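Local coordinates for protein transcriptional regulator of the TetR/AcrR family (Thermobifida fusca YX, PDB 3DCF) that probably binds DNA at regulatory sites and acts as a transcriptional regulator, most likely a repressor, of the TetR/AcrR type, at residues A[204-207]-A[208-212]. Sequence-based numbering, arbitrary orientation.
Sequences EQIT and RLLLN
The carboxylate of Glu-204 meets the guanidinium of Arg-208 at its edge, one helical turn apart, and the two planes are nearly coplanar, 14° from each other. OE2 of Glu-204 uses its syn lone pair to accept from NE of Arg-208 at 3.1 Å, making a salt bridge; a weak bond from the same NE reaches OE1. Arg-208 gets there by bending at chi3 (59°). CG of Gln-205 approaches NH2 of Arg-208 obliquely, 4.1 Å away. Beyond this pair, NH1 of Arg-208 makes a weak bond to the Asp-170 carbonyl of the second subunit, and Gln-205 OE1 accepts from Asp-172 N of that subunit. With an alanine here in place of Arg-208, the Glu-204 carboxylate is likely to be left without its mate. Around the helix, Ile-206 and Leu-210 lie side by side, CG2 of Ile-206 3.9 Å from CD1 of Leu-210. Leu-210 also packs on helix 173-185, while Thr-207 turns OG1 back to the Val-203 carbonyl and packs against helix 104-121. The helical i to i+4 hydrogen bonds include Leu-209 N to Gln-205 O at 2.8 Å and Leu-210 N to Ile-206 O at 3.0 Å. This is an i to i+4 salt bridge on an alpha-helix, here helix 199-212, packed between its own chain and the second subunit in the dimer-forming C-terminal domain of TetR-type regulators.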
loop_
_atom_site.group_PDB
_atom_site.type_symbol
_atom_site.label_atom_id
_atom_site.label_comp_id
_atom_site.label_asym_id
_atom_site.label_seq_id
_atom_site.Cartn_x
_atom_site.Cartn_y
_atom_site.Cartn_z
ATOM N N GLU A 204 9.953 11.163 -11.203
ATOM C CA GLU A 204 10.996 12.146 -10.867
ATOM C C GLU A 204 10.761 12.781 -9.489
ATOM O O GLU A 204 11.695 12.858 -8.686
ATOM C CB GLU A 204 11.063 13.240 -11.952
ATOM C CG GLU A 204 12.311 14.134 -11.939
ATOM C CD GLU A 204 12.343 15.184 -10.839
ATOM O OE1 GLU A 204 11.299 15.843 -10.603
ATOM O OE2 GLU A 204 13.428 15.357 -10.227
ATOM N N GLN A 205 9.528 13.240 -9.244
ATOM C CA GLN A 205 9.160 13.895 -7.973
ATOM C C GLN A 205 9.189 12.951 -6.749
ATOM O O GLN A 205 9.711 13.330 -5.691
ATOM C CB GLN A 205 7.809 14.609 -8.094
ATOM C CG GLN A 205 7.864 15.833 -8.994
ATOM C CD GLN A 205 6.540 16.590 -9.112
ATOM O OE1 GLN A 205 5.636 16.467 -8.281
ATOM N NE2 GLN A 205 6.436 17.401 -10.154
ATOM N N ILE A 206 8.650 11.732 -6.913
ATOM C CA ILE A 206 8.677 10.691 -5.866
ATOM C C ILE A 206 10.128 10.361 -5.489
ATOM O O ILE A 206 10.465 10.379 -4.311
ATOM C CB ILE A 206 7.920 9.394 -6.284
ATOM C CG1 ILE A 206 6.409 9.629 -6.259
ATOM C CG2 ILE A 206 8.245 8.214 -5.343
ATOM C CD1 ILE A 206 5.587 8.475 -6.840
ATOM N N THR A 207 10.968 10.082 -6.489
ATOM C CA THR A 207 12.397 9.755 -6.248
ATOM C C THR A 207 13.206 10.962 -5.683
ATOM O O THR A 207 14.154 10.774 -4.908
ATOM C CB THR A 207 13.087 9.125 -7.495
ATOM O OG1 THR A 207 13.060 10.048 -8.588
ATOM C CG2 THR A 207 12.398 7.814 -7.896
ATOM N N ARG A 208 12.822 12.180 -6.057
ATOM C CA ARG A 208 13.440 13.399 -5.501
ATOM C C ARG A 208 12.975 13.647 -4.050
ATOM O O ARG A 208 13.754 14.145 -3.227
ATOM C CB ARG A 208 13.147 14.621 -6.386
ATOM C CG ARG A 208 13.878 15.923 -5.965
ATOM C CD ARG A 208 14.077 16.881 -7.167
ATOM N NE ARG A 208 12.812 17.272 -7.807
ATOM C CZ ARG A 208 12.022 18.296 -7.450
ATOM N NH1 ARG A 208 12.312 19.096 -6.414
ATOM N NH2 ARG A 208 10.894 18.510 -8.142
ATOM N N LEU A 209 11.716 13.310 -3.747
ATOM C CA LEU A 209 11.161 13.445 -2.394
ATOM C C LEU A 209 11.853 12.490 -1.422
ATOM O O LEU A 209 12.346 12.922 -0.380
ATOM C CB LEU A 209 9.647 13.209 -2.401
ATOM C CG LEU A 209 8.861 13.448 -1.109
ATOM C CD1 LEU A 209 8.944 14.902 -0.658
ATOM C CD2 LEU A 209 7.439 13.055 -1.323
ATOM N N LEU A 210 11.930 11.209 -1.787
ATOM C CA LEU A 210 12.558 10.168 -0.934
ATOM C C LEU A 210 14.069 10.376 -0.685
ATOM O O LEU A 210 14.561 10.074 0.400
ATOM C CB LEU A 210 12.300 8.762 -1.520
ATOM C CG LEU A 210 10.821 8.322 -1.685
ATOM C CD1 LEU A 210 10.695 7.012 -2.510
ATOM C CD2 LEU A 210 10.098 8.222 -0.346
ATOM N N LEU A 211 14.774 10.897 -1.694
ATOM C CA LEU A 211 16.241 11.163 -1.655
ATOM C C LEU A 211 16.672 12.301 -0.726
ATOM O O LEU A 211 17.582 12.129 0.089
ATOM C CB LEU A 211 16.754 11.453 -3.086
ATOM C CG LEU A 211 18.202 11.904 -3.384
ATOM C CD1 LEU A 211 19.252 11.010 -2.758
ATOM C CD2 LEU A 211 18.397 11.988 -4.906
ATOM N N ASN A 212 16.021 13.453 -0.884
ATOM C CA ASN A 212 16.307 14.687 -0.122
ATOM C C ASN A 212 15.468 14.891 1.128
ATOM O O ASN A 212 15.818 15.731 1.967
ATOM C CB ASN A 212 16.028 15.919 -0.999
ATOM C CG ASN A 212 16.811 15.920 -2.285
ATOM O OD1 ASN A 212 16.239 15.966 -3.376
ATOM N ND2 ASN A 212 18.126 15.851 -2.170
#